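Local coordinates for protein hydrolase (PDB 6IAH) that probably hydrolyses phosphate esters as a magnesium-dependent phosphatase of the haloacid dehalogenase superfamily, possibly including phosphoglycolate, at residues 182-196 with 206-220. Numbering follows the deposited sequence.
Sequences PRALWELVRGEPGVY and FVENYRGKYGDFDFV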
ATOM      1  N   PRO A 182      10.088   1.622 -13.976  1.00 28.80           N
ATOM      2  CA  PRO A 182      11.369   2.110 -13.567  1.00 28.11           C
ATOM      3  C   PRO A 182      11.541   3.628 -13.680  1.00 26.28           C
ATOM      4  O   PRO A 182      12.460   4.166 -13.079  1.00 24.00           O
ATOM      5  CB  PRO A 182      12.339   1.373 -14.506  1.00 28.60           C
ATOM      6  CG  PRO A 182      11.548   1.127 -15.742  1.00 30.40           C
ATOM      7  CD  PRO A 182      10.178   0.839 -15.228  1.00 30.50           C
ATOM      8  N   ARG A 183      10.671   4.304 -14.395  1.00 29.87           N
ATOM      9  CA  ARG A 183      10.715   5.784 -14.499  1.00 30.02           C
ATOM     10  C   ARG A 183      10.496   6.455 -13.128  1.00 29.18           C
ATOM     11  O   ARG A 183      10.929   7.559 -12.923  1.00 29.51           O
ATOM     12  CB  ARG A 183       9.631   6.285 -15.456  1.00 32.29           C
ATOM     13  CG  ARG A 183       9.795   5.807 -16.894  1.00 36.59           C
ATOM     14  CD  ARG A 183       8.514   5.981 -17.723  1.00 41.19           C
ATOM     15  NE  ARG A 183       8.672   5.391 -19.051  1.00 40.94           N
ATOM     16  CZ  ARG A 183       8.648   4.087 -19.344  1.00 45.40           C
ATOM     17  NH1 ARG A 183       8.442   3.166 -18.392  1.00 47.74           N
ATOM     18  NH2 ARG A 183       8.826   3.688 -20.619  1.00 42.80           N
ATOM     19  N   ALA A 184       9.816   5.769 -12.202  1.00 26.96           N
ATOM     20  CA  ALA A 184       9.618   6.237 -10.834  1.00 28.48           C
ATOM     21  C   ALA A 184      10.938   6.430 -10.075  1.00 30.45           C
ATOM     22  O   ALA A 184      11.105   7.388  -9.314  1.00 29.69           O
ATOM     23  CB  ALA A 184       8.708   5.247 -10.049  1.00 28.53           C
ATOM     24  N   LEU A 185      11.888   5.523 -10.329  1.00 28.57           N
ATOM     25  CA  LEU A 185      13.150   5.566  -9.671  1.00 29.26           C
ATOM     26  C   LEU A 185      14.025   6.568 -10.421  1.00 28.12           C
ATOM     27  O   LEU A 185      14.724   7.386  -9.795  1.00 28.62           O
ATOM     28  CB  LEU A 185      13.772   4.154  -9.603  1.00 28.88           C
ATOM     29  CG  LEU A 185      15.063   4.031  -8.760  1.00 31.17           C
ATOM     30  CD1 LEU A 185      15.052   4.650  -7.336  1.00 27.43           C
ATOM     31  CD2 LEU A 185      15.438   2.534  -8.720  1.00 32.42           C
ATOM     32  N   TRP A 186      13.964   6.560 -11.739  1.00 29.69           N
ATOM     33  CA  TRP A 186      14.744   7.523 -12.518  1.00 31.36           C
ATOM     34  C   TRP A 186      14.375   8.944 -12.162  1.00 35.65           C
ATOM     35  O   TRP A 186      15.235   9.811 -12.050  1.00 33.72           O
ATOM     36  CB  TRP A 186      14.531   7.304 -14.006  1.00 31.21           C
ATOM     37  CG  TRP A 186      15.197   8.324 -14.825  1.00 33.54           C
ATOM     38  CD1 TRP A 186      14.644   9.461 -15.319  1.00 36.81           C
ATOM     39  CD2 TRP A 186      16.574   8.334 -15.203  1.00 34.30           C
ATOM     40  NE1 TRP A 186      15.600  10.168 -16.026  1.00 40.94           N
ATOM     41  CE2 TRP A 186      16.788   9.484 -15.975  1.00 38.87           C
ATOM     42  CE3 TRP A 186      17.630   7.449 -15.007  1.00 38.35           C
ATOM     43  CZ2 TRP A 186      18.039   9.785 -16.546  1.00 46.65           C
ATOM     44  CZ3 TRP A 186      18.876   7.740 -15.583  1.00 44.18           C
ATOM     45  CH2 TRP A 186      19.067   8.895 -16.340  1.00 41.70           C
ATOM     46  N   GLU A 187      13.080   9.177 -11.982  1.00 38.36           N
ATOM     47  CA  GLU A 187      12.570  10.464 -11.524  1.00 38.07           C
ATOM     48  C   GLU A 187      13.346  11.044 -10.343  1.00 35.67           C
ATOM     49  O   GLU A 187      13.639  12.234 -10.311  1.00 34.98           O
ATOM     50  CB  GLU A 187      11.082  10.327 -11.124  1.00 42.12           C
ATOM     51  CG  GLU A 187      10.343  11.641 -10.880  1.00 50.43           C
ATOM     52  CD  GLU A 187      10.503  12.621 -12.044  1.00 56.54           C
ATOM     53  OE1 GLU A 187      10.742  12.134 -13.195  1.00 59.72           O
ATOM     54  OE2 GLU A 187      10.452  13.866 -11.790  1.00 61.33           O
ATOM     55  N   LEU A 188      13.635  10.203  -9.360  1.00 32.52           N
ATOM     56  CA  LEU A 188      14.361  10.603  -8.179  1.00 35.83           C
ATOM     57  C   LEU A 188      15.864  10.688  -8.424  1.00 32.93           C
ATOM     58  O   LEU A 188      16.475  11.707  -8.141  1.00 31.72           O
ATOM     59  CB  LEU A 188      14.140   9.618  -7.031  1.00 38.23           C
ATOM     60  CG  LEU A 188      13.022   9.806  -6.037  1.00 42.39           C
ATOM     61  CD1 LEU A 188      13.323   8.891  -4.867  1.00 44.06           C
ATOM     62  CD2 LEU A 188      12.921  11.273  -5.629  1.00 43.47           C
ATOM     63  N   VAL A 189      16.459   9.575  -8.867  1.00 29.01           N
ATOM     64  CA  VAL A 189      17.908   9.420  -8.819  1.00 29.17           C
ATOM     65  C   VAL A 189      18.620   9.918 -10.081  1.00 34.31           C
ATOM     66  O   VAL A 189      19.781  10.223 -10.009  1.00 35.33           O
ATOM     67  CB  VAL A 189      18.357   8.015  -8.420  1.00 29.85           C
ATOM     68  CG1 VAL A 189      17.677   7.589  -7.110  1.00 30.97           C
ATOM     69  CG2 VAL A 189      18.085   6.950  -9.507  1.00 31.61           C
ATOM     70  N   ARG A 190      17.936   9.980 -11.220  1.00 35.92           N
ATOM     71  CA  ARG A 190      18.526  10.456 -12.474  1.00 38.82           C
ATOM     72  C   ARG A 190      19.931   9.836 -12.814  1.00 36.16           C
ATOM     73  O   ARG A 190      20.859  10.526 -13.149  1.00 38.42           O
ATOM     74  CB  ARG A 190      18.587  11.973 -12.411  1.00 40.10           C
ATOM     75  CG  ARG A 190      17.252  12.654 -12.159  1.00 46.52           C
ATOM     76  CD  ARG A 190      16.314  12.546 -13.356  1.00 53.64           C
ATOM     77  NE  ARG A 190      14.954  13.036 -13.073  1.00 64.40           N
ATOM     78  CZ  ARG A 190      14.468  14.250 -13.361  1.00 71.38           C
ATOM     79  NH1 ARG A 190      15.221  15.185 -13.936  1.00 70.25           N
ATOM     80  NH2 ARG A 190      13.203  14.543 -13.058  1.00 76.37           N
ATOM     81  N   GLY A 191      20.055   8.531 -12.639  1.00 38.35           N
ATOM     82  CA  GLY A 191      21.277   7.794 -12.935  1.00 38.71           C
ATOM     83  C   GLY A 191      22.371   7.785 -11.879  1.00 38.22           C
ATOM     84  O   GLY A 191      23.414   7.222 -12.107  1.00 38.08           O
ATOM     85  N   GLU A 192      22.157   8.419 -10.740  1.00 34.42           N
ATOM     86  CA  GLU A 192      23.124   8.428  -9.684  1.00 32.44           C
ATOM     87  C   GLU A 192      22.930   7.102  -8.943  1.00 31.02           C
ATOM     88  O   GLU A 192      21.817   6.531  -8.934  1.00 29.97           O
ATOM     89  CB  GLU A 192      22.923   9.574  -8.698  1.00 36.34           C
ATOM     90  CG  GLU A 192      22.945  10.972  -9.302  1.00 46.06           C
ATOM     91  CD  GLU A 192      22.357  12.016  -8.372  1.00 53.99           C
ATOM     92  OE1 GLU A 192      22.170  11.761  -7.158  1.00 60.66           O
ATOM     93  OE2 GLU A 192      22.054  13.117  -8.855  1.00 79.04           O
ATOM     94  N   PRO A 193      24.002   6.630  -8.316  1.00 28.97           N
ATOM     95  CA  PRO A 193      23.956   5.320  -7.709  1.00 26.52           C
ATOM     96  C   PRO A 193      23.200   5.289  -6.435  1.00 23.94           C
ATOM     97  O   PRO A 193      23.068   6.286  -5.759  1.00 26.12           O
ATOM     98  CB  PRO A 193      25.401   5.020  -7.396  1.00 28.95           C
ATOM     99  CG  PRO A 193      26.180   6.027  -8.184  1.00 34.94           C
ATOM    100  CD  PRO A 193      25.341   7.225  -8.201  1.00 30.61           C
ATOM    101  N   GLY A 194      22.819   4.100  -6.055  1.00 28.19           N
ATOM    102  CA  GLY A 194      22.073   3.952  -4.822  1.00 27.96           C
ATOM    103  C   GLY A 194      21.504   2.587  -4.639  1.00 27.06           C
ATOM    104  O   GLY A 194      21.821   1.630  -5.383  1.00 24.52           O
ATOM    105  N   VAL A 195      20.630   2.521  -3.633  1.00 26.28           N
ATOM    106  CA  VAL A 195      19.925   1.312  -3.286  1.00 26.82           C
ATOM    107  C   VAL A 195      18.432   1.619  -3.008  1.00 25.43           C
ATOM    108  O   VAL A 195      18.111   2.698  -2.474  1.00 24.71           O
ATOM    109  CB  VAL A 195      20.585   0.629  -2.073  1.00 27.44           C
ATOM    110  CG1 VAL A 195      20.655   1.535  -0.850  1.00 28.30           C
ATOM    111  CG2 VAL A 195      19.916  -0.718  -1.733  1.00 27.06           C
ATOM    112  N   TYR A 196      17.557   0.657  -3.364  1.00 23.04           N
ATOM    113  CA  TYR A 196      16.149   0.703  -3.039  1.00 21.55           C
ATOM    114  C   TYR A 196      15.900  -0.364  -2.010  1.00 22.62           C
ATOM    115  O   TYR A 196      16.296  -1.485  -2.223  1.00 25.30           O
ATOM    116  CB  TYR A 196      15.258   0.448  -4.256  1.00 24.58           C
ATOM    117  CG  TYR A 196      13.799   0.751  -3.998  1.00 25.08           C
ATOM    118  CD1 TYR A 196      13.333   2.068  -3.913  1.00 25.91           C
ATOM    119  CD2 TYR A 196      12.864  -0.273  -3.788  1.00 26.15           C
ATOM    120  CE1 TYR A 196      11.988   2.334  -3.637  1.00 25.17           C
ATOM    121  CE2 TYR A 196      11.517  -0.014  -3.539  1.00 23.67           C
ATOM    122  CZ  TYR A 196      11.078   1.281  -3.441  1.00 25.74           C
ATOM    123  OH  TYR A 196       9.743   1.535  -3.152  1.00 23.46           O
ATOM    124  N   PHE A 206      10.641  -3.944  -9.778  1.00 24.18           N
ATOM    125  CA  PHE A 206      10.874  -2.521 -10.015  1.00 22.86           C
ATOM    126  C   PHE A 206      12.354  -2.235 -10.340  1.00 24.32           C
ATOM    127  O   PHE A 206      12.727  -1.490 -11.313  1.00 23.42           O
ATOM    128  CB  PHE A 206      10.370  -1.769  -8.747  1.00 22.43           C
ATOM    129  CG  PHE A 206      10.662  -0.300  -8.670  1.00 24.40           C
ATOM    130  CD1 PHE A 206      10.437   0.555  -9.753  1.00 24.79           C
ATOM    131  CD2 PHE A 206      11.044   0.262  -7.441  1.00 24.94           C
ATOM    132  CE1 PHE A 206      10.612   1.918  -9.629  1.00 26.57           C
ATOM    133  CE2 PHE A 206      11.207   1.645  -7.326  1.00 26.03           C
ATOM    134  CZ  PHE A 206      11.029   2.455  -8.433  1.00 25.89           C
ATOM    135  N   VAL A 207      13.206  -2.696  -9.442  1.00 25.65           N
ATOM    136  CA  VAL A 207      14.656  -2.449  -9.572  1.00 27.63           C
ATOM    137  C   VAL A 207      15.259  -3.305 -10.731  1.00 29.04           C
ATOM    138  O   VAL A 207      16.043  -2.777 -11.535  1.00 27.98           O
ATOM    139  CB  VAL A 207      15.410  -2.680  -8.246  1.00 26.84           C
ATOM    140  CG1 VAL A 207      16.882  -2.484  -8.417  1.00 26.26           C
ATOM    141  CG2 VAL A 207      14.894  -1.736  -7.162  1.00 28.99           C
ATOM    142  N   GLU A 208      14.843  -4.564 -10.865  1.00 27.57           N
ATOM    143  CA  GLU A 208      15.182  -5.334 -12.124  1.00 27.51           C
ATOM    144  C   GLU A 208      14.846  -4.519 -13.380  1.00 29.88           C
ATOM    145  O   GLU A 208      15.672  -4.417 -14.305  1.00 27.45           O
ATOM    146  CB  GLU A 208      14.469  -6.666 -12.149  1.00 26.01           C
ATOM    147  CG  GLU A 208      15.057  -7.688 -11.195  1.00 28.53           C
ATOM    148  CD  GLU A 208      14.112  -8.849 -10.798  1.00 31.38           C
ATOM    149  OE1 GLU A 208      13.014  -9.031 -11.335  1.00 34.10           O
ATOM    150  OE2 GLU A 208      14.477  -9.613  -9.910  1.00 34.04           O
ATOM    151  N   ASN A 209      13.662  -3.888 -13.404  1.00 25.46           N
ATOM    152  CA  ASN A 209      13.314  -3.041 -14.559  1.00 26.03           C
ATOM    153  C   ASN A 209      14.217  -1.846 -14.733  1.00 27.78           C
ATOM    154  O   ASN A 209      14.476  -1.369 -15.861  1.00 27.43           O
ATOM    155  CB  ASN A 209      11.857  -2.539 -14.478  1.00 26.72           C
ATOM    156  CG  ASN A 209      10.836  -3.651 -14.680  1.00 27.37           C
ATOM    157  OD1 ASN A 209      11.105  -4.672 -15.329  1.00 24.38           O
ATOM    158  ND2 ASN A 209       9.665  -3.471 -14.093  1.00 25.73           N
ATOM    159  N   TYR A 210      14.655  -1.278 -13.620  1.00 27.12           N
ATOM    160  CA  TYR A 210      15.540  -0.120 -13.679  1.00 27.58           C
ATOM    161  C   TYR A 210      16.896  -0.507 -14.279  1.00 26.88           C
ATOM    162  O   TYR A 210      17.493   0.219 -15.132  1.00 24.65           O
ATOM    163  CB  TYR A 210      15.727   0.484 -12.243  1.00 26.25           C
ATOM    164  CG  TYR A 210      16.537   1.768 -12.283  1.00 28.20           C
ATOM    165  CD1 TYR A 210      15.938   2.989 -12.550  1.00 29.68           C
ATOM    166  CD2 TYR A 210      17.935   1.739 -12.064  1.00 28.95           C
ATOM    167  CE1 TYR A 210      16.686   4.172 -12.614  1.00 29.72           C
ATOM    168  CE2 TYR A 210      18.692   2.893 -12.088  1.00 29.01           C
ATOM    169  CZ  TYR A 210      18.070   4.113 -12.369  1.00 31.92           C
ATOM    170  OH  TYR A 210      18.819   5.262 -12.426  1.00 30.65           O
ATOM    171  N   ARG A 211      17.385  -1.627 -13.795  1.00 25.80           N
ATOM    172  CA  ARG A 211      18.626  -2.235 -14.318  1.00 30.93           C
ATOM    173  C   ARG A 211      18.475  -2.539 -15.795  1.00 35.51           C
ATOM    174  O   ARG A 211      19.394  -2.301 -16.565  1.00 35.15           O
ATOM    175  CB  ARG A 211      18.982  -3.516 -13.575  1.00 32.75           C
ATOM    176  CG  ARG A 211      19.566  -3.282 -12.198  1.00 33.19           C
ATOM    177  CD  ARG A 211      19.861  -4.593 -11.526  1.00 34.56           C
ATOM    178  NE  ARG A 211      19.844  -4.452 -10.077  1.00 35.42           N
ATOM    179  CZ  ARG A 211      19.220  -5.254  -9.228  1.00 40.90           C
ATOM    180  NH1 ARG A 211      18.500  -6.306  -9.646  1.00 43.69           N
ATOM    181  NH2 ARG A 211      19.332  -5.011  -7.924  1.00 41.43           N
ATOM    182  N   GLY A 212      17.299  -3.019 -16.199  1.00 34.59           N
ATOM    183  CA  GLY A 212      17.055  -3.284 -17.614  1.00 36.00           C
ATOM    184  C   GLY A 212      17.079  -2.031 -18.479  1.00 35.69           C
ATOM    185  O   GLY A 212      17.620  -2.041 -19.578  1.00 34.01           O
ATOM    186  N   LYS A 213      16.520  -0.946 -17.972  1.00 34.84           N
ATOM    187  CA  LYS A 213      16.312   0.275 -18.773  1.00 38.34           C
ATOM    188  C   LYS A 213      17.385   1.327 -18.611  1.00 37.78           C
ATOM    189  O   LYS A 213      17.770   1.985 -19.590  1.00 35.65           O
ATOM    190  CB  LYS A 213      14.950   0.898 -18.428  1.00 40.64           C
ATOM    191  CG  LYS A 213      14.482   1.958 -19.422  1.00 42.99           C
ATOM    192  CD  LYS A 213      13.037   2.320 -19.151  1.00 47.05           C
ATOM    193  CE  LYS A 213      12.641   3.590 -19.879  1.00 50.57           C
ATOM    194  NZ  LYS A 213      12.365   3.250 -21.285  1.00 53.08           N
ATOM    195  N   TYR A 214      17.853   1.519 -17.381  1.00 37.49           N
ATOM    196  CA  TYR A 214      18.677   2.685 -17.091  1.00 37.83           C
ATOM    197  C   TYR A 214      20.077   2.330 -16.726  1.00 38.21           C
ATOM    198  O   TYR A 214      20.991   2.876 -17.310  1.00 41.38           O
ATOM    199  CB  TYR A 214      18.033   3.544 -16.017  1.00 35.16           C
ATOM    200  CG  TYR A 214      16.717   4.145 -16.434  1.00 34.32           C
ATOM    201  CD1 TYR A 214      16.662   5.208 -17.319  1.00 35.20           C
ATOM    202  CD2 TYR A 214      15.510   3.675 -15.877  1.00 33.78           C
ATOM    203  CE1 TYR A 214      15.460   5.766 -17.674  1.00 36.29           C
ATOM    204  CE2 TYR A 214      14.312   4.222 -16.228  1.00 34.42           C
ATOM    205  CZ  TYR A 214      14.285   5.271 -17.097  1.00 34.95           C
ATOM    206  OH  TYR A 214      13.061   5.766 -17.391  1.00 39.53           O
ATOM    207  N   GLY A 215      20.248   1.384 -15.816  1.00 34.78           N
ATOM    208  CA  GLY A 215      21.551   1.114 -15.284  1.00 37.26           C
ATOM    209  C   GLY A 215      21.543   0.530 -13.886  1.00 33.36           C
ATOM    210  O   GLY A 215      20.481   0.225 -13.342  1.00 30.79           O
ATOM    211  N   ASP A 216      22.727   0.451 -13.287  0.50 32.61           N
ATOM    212  CA  ASP A 216      22.873  -0.305 -12.084  0.50 31.37           C
ATOM    213  C   ASP A 216      22.244   0.387 -10.881  0.50 27.63           C
ATOM    214  O   ASP A 216      22.224   1.610 -10.776  0.50 28.25           O
ATOM    215  CB  ASP A 216      24.322  -0.577 -11.774  0.50 35.83           C
ATOM    216  CG  ASP A 216      24.443  -1.675 -10.807  0.50 37.14           C
ATOM    217  OD1 ASP A 216      23.432  -2.436 -10.761  0.50 37.96           O
ATOM    218  OD2 ASP A 216      25.469  -1.740 -10.097  0.50 38.99           O
ATOM    219  N   PHE A 217      21.719  -0.432  -9.978  1.00 25.41           N
ATOM    220  CA  PHE A 217      21.116   0.081  -8.749  1.00 26.87           C
ATOM    221  C   PHE A 217      20.902  -1.152  -7.900  1.00 24.98           C
ATOM    222  O   PHE A 217      20.592  -2.196  -8.425  1.00 26.59           O
ATOM    223  CB  PHE A 217      19.775   0.740  -9.057  1.00 26.53           C
ATOM    224  CG  PHE A 217      19.429   1.837  -8.136  1.00 26.74           C
ATOM    225  CD1 PHE A 217      19.966   3.099  -8.312  1.00 28.10           C
ATOM    226  CD2 PHE A 217      18.586   1.613  -7.062  1.00 24.48           C
ATOM    227  CE1 PHE A 217      19.660   4.126  -7.424  1.00 29.41           C
ATOM    228  CE2 PHE A 217      18.281   2.620  -6.188  1.00 24.15           C
ATOM    229  CZ  PHE A 217      18.797   3.879  -6.362  1.00 27.64           C
ATOM    230  N   ASP A 218      21.110  -1.032  -6.625  1.00 24.67           N
ATOM    231  CA  ASP A 218      20.974  -2.155  -5.701  1.00 26.85           C
ATOM    232  C   ASP A 218      19.585  -2.267  -5.153  1.00 26.22           C
ATOM    233  O   ASP A 218      18.836  -1.280  -5.061  1.00 23.86           O
ATOM    234  CB  ASP A 218      21.958  -2.036  -4.543  1.00 29.63           C
ATOM    235  CG  ASP A 218      23.446  -2.167  -4.993  1.00 40.56           C
ATOM    236  OD1 ASP A 218      23.786  -2.834  -6.009  1.00 44.37           O
ATOM    237  OD2 ASP A 218      24.292  -1.582  -4.286  1.00 49.97           O
ATOM    238  N   PHE A 219      19.251  -3.484  -4.709  1.00 24.90           N
ATOM    239  CA  PHE A 219      17.986  -3.723  -4.128  1.00 26.44           C
ATOM    240  C   PHE A 219      18.203  -4.543  -2.878  1.00 27.92           C
ATOM    241  O   PHE A 219      18.997  -5.482  -2.908  1.00 27.48           O
ATOM    242  CB  PHE A 219      17.055  -4.506  -5.086  1.00 26.61           C
ATOM    243  CG  PHE A 219      15.798  -5.008  -4.409  1.00 27.21           C
ATOM    244  CD1 PHE A 219      14.793  -4.088  -3.988  1.00 26.89           C
ATOM    245  CD2 PHE A 219      15.629  -6.378  -4.094  1.00 27.52           C
ATOM    246  CE1 PHE A 219      13.661  -4.531  -3.336  1.00 25.81           C
ATOM    247  CE2 PHE A 219      14.488  -6.810  -3.439  1.00 27.09           C
ATOM    248  CZ  PHE A 219      13.488  -5.892  -3.067  1.00 27.11           C
ATOM    249  N   VAL A 220      17.518  -4.173  -1.790  1.00 26.84           N
ATOM    250  CA  VAL A 220      17.535  -4.933  -0.529  1.00 27.68           C
ATOM    251  C   VAL A 220      16.115  -5.230  -0.095  1.00 29.51           C
ATOM    252  O   VAL A 220      15.252  -4.313  -0.022  1.00 28.13           O
ATOM    253  CB  VAL A 220      18.329  -4.128   0.539  1.00 29.43           C
ATOM    254  CG1 VAL A 220      18.174  -4.683   1.948  1.00 33.15           C
ATOM    255  CG2 VAL A 220      19.799  -4.085   0.152  1.00 31.89           C
TER
HETATM  256  O   HOH W   1      21.116   5.030 -10.941  1.00 32.87           O
HETATM  257  O   HOH W   2      24.004   1.927  -8.268  1.00 39.74           O
HETATM  258  O   HOH W   3      24.486   0.868  -5.787  1.00 47.05           O
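Two helices, 183-189 and 206-213, pack on one face of a Rossmann-like parallel sheet, each followed by a strand of it, the adjacent pair 194-196 and 218-220. L185 fills the angle between helices and sheet: its CD2 lies over a face of Y210 and, 3.7 Å from F217 CD2, over a face of F217, a double CH-pi contact, while its other branch, CD1, rests against F217 CZ. Glycine fits at G194, because F217 lays its other face on that backbone, CE1 3.4 Å from G194 N, where a side chain would strike the ring.

At the outer end, Y214 stacks offset on the five-membered ring of W186, planes 13° apart, with W186 CE3 3.4 Å from Y214 CD1. The Y214 ring is placed there by CG standing anti to its carbonyl carbon (chi1 -64°), and K213 CG covers its far face. A serine in its place would probably leave the indole without its stacking partner and open a gap above W186 CB. The Y210 ring runs alongside helix 183-189, from P182 O at its edge to V189 CG2 near its OH, which a water joins to E192 O.

Between the strands, D218 N donates to G194 O (3.0 Å, almost straight at 175°), Y196 N to D218 O and V220 N to Y196 O, the alternating pattern of parallel pairing. From helix 206-213, F206 points its edge into the face of Y196, CE2 3.8 Å from Y196 CE1, in a T-shaped pair; the Y196 hydroxyl bonds to V149 O and K179 NZ, and the Y196 side chain touches the magnesium ligand D6. Strand 194-198, helix 201-213 and strand 218-221 thus make a beta-alpha-beta crossover, the repeating unit of the HAD Rossmann-like core.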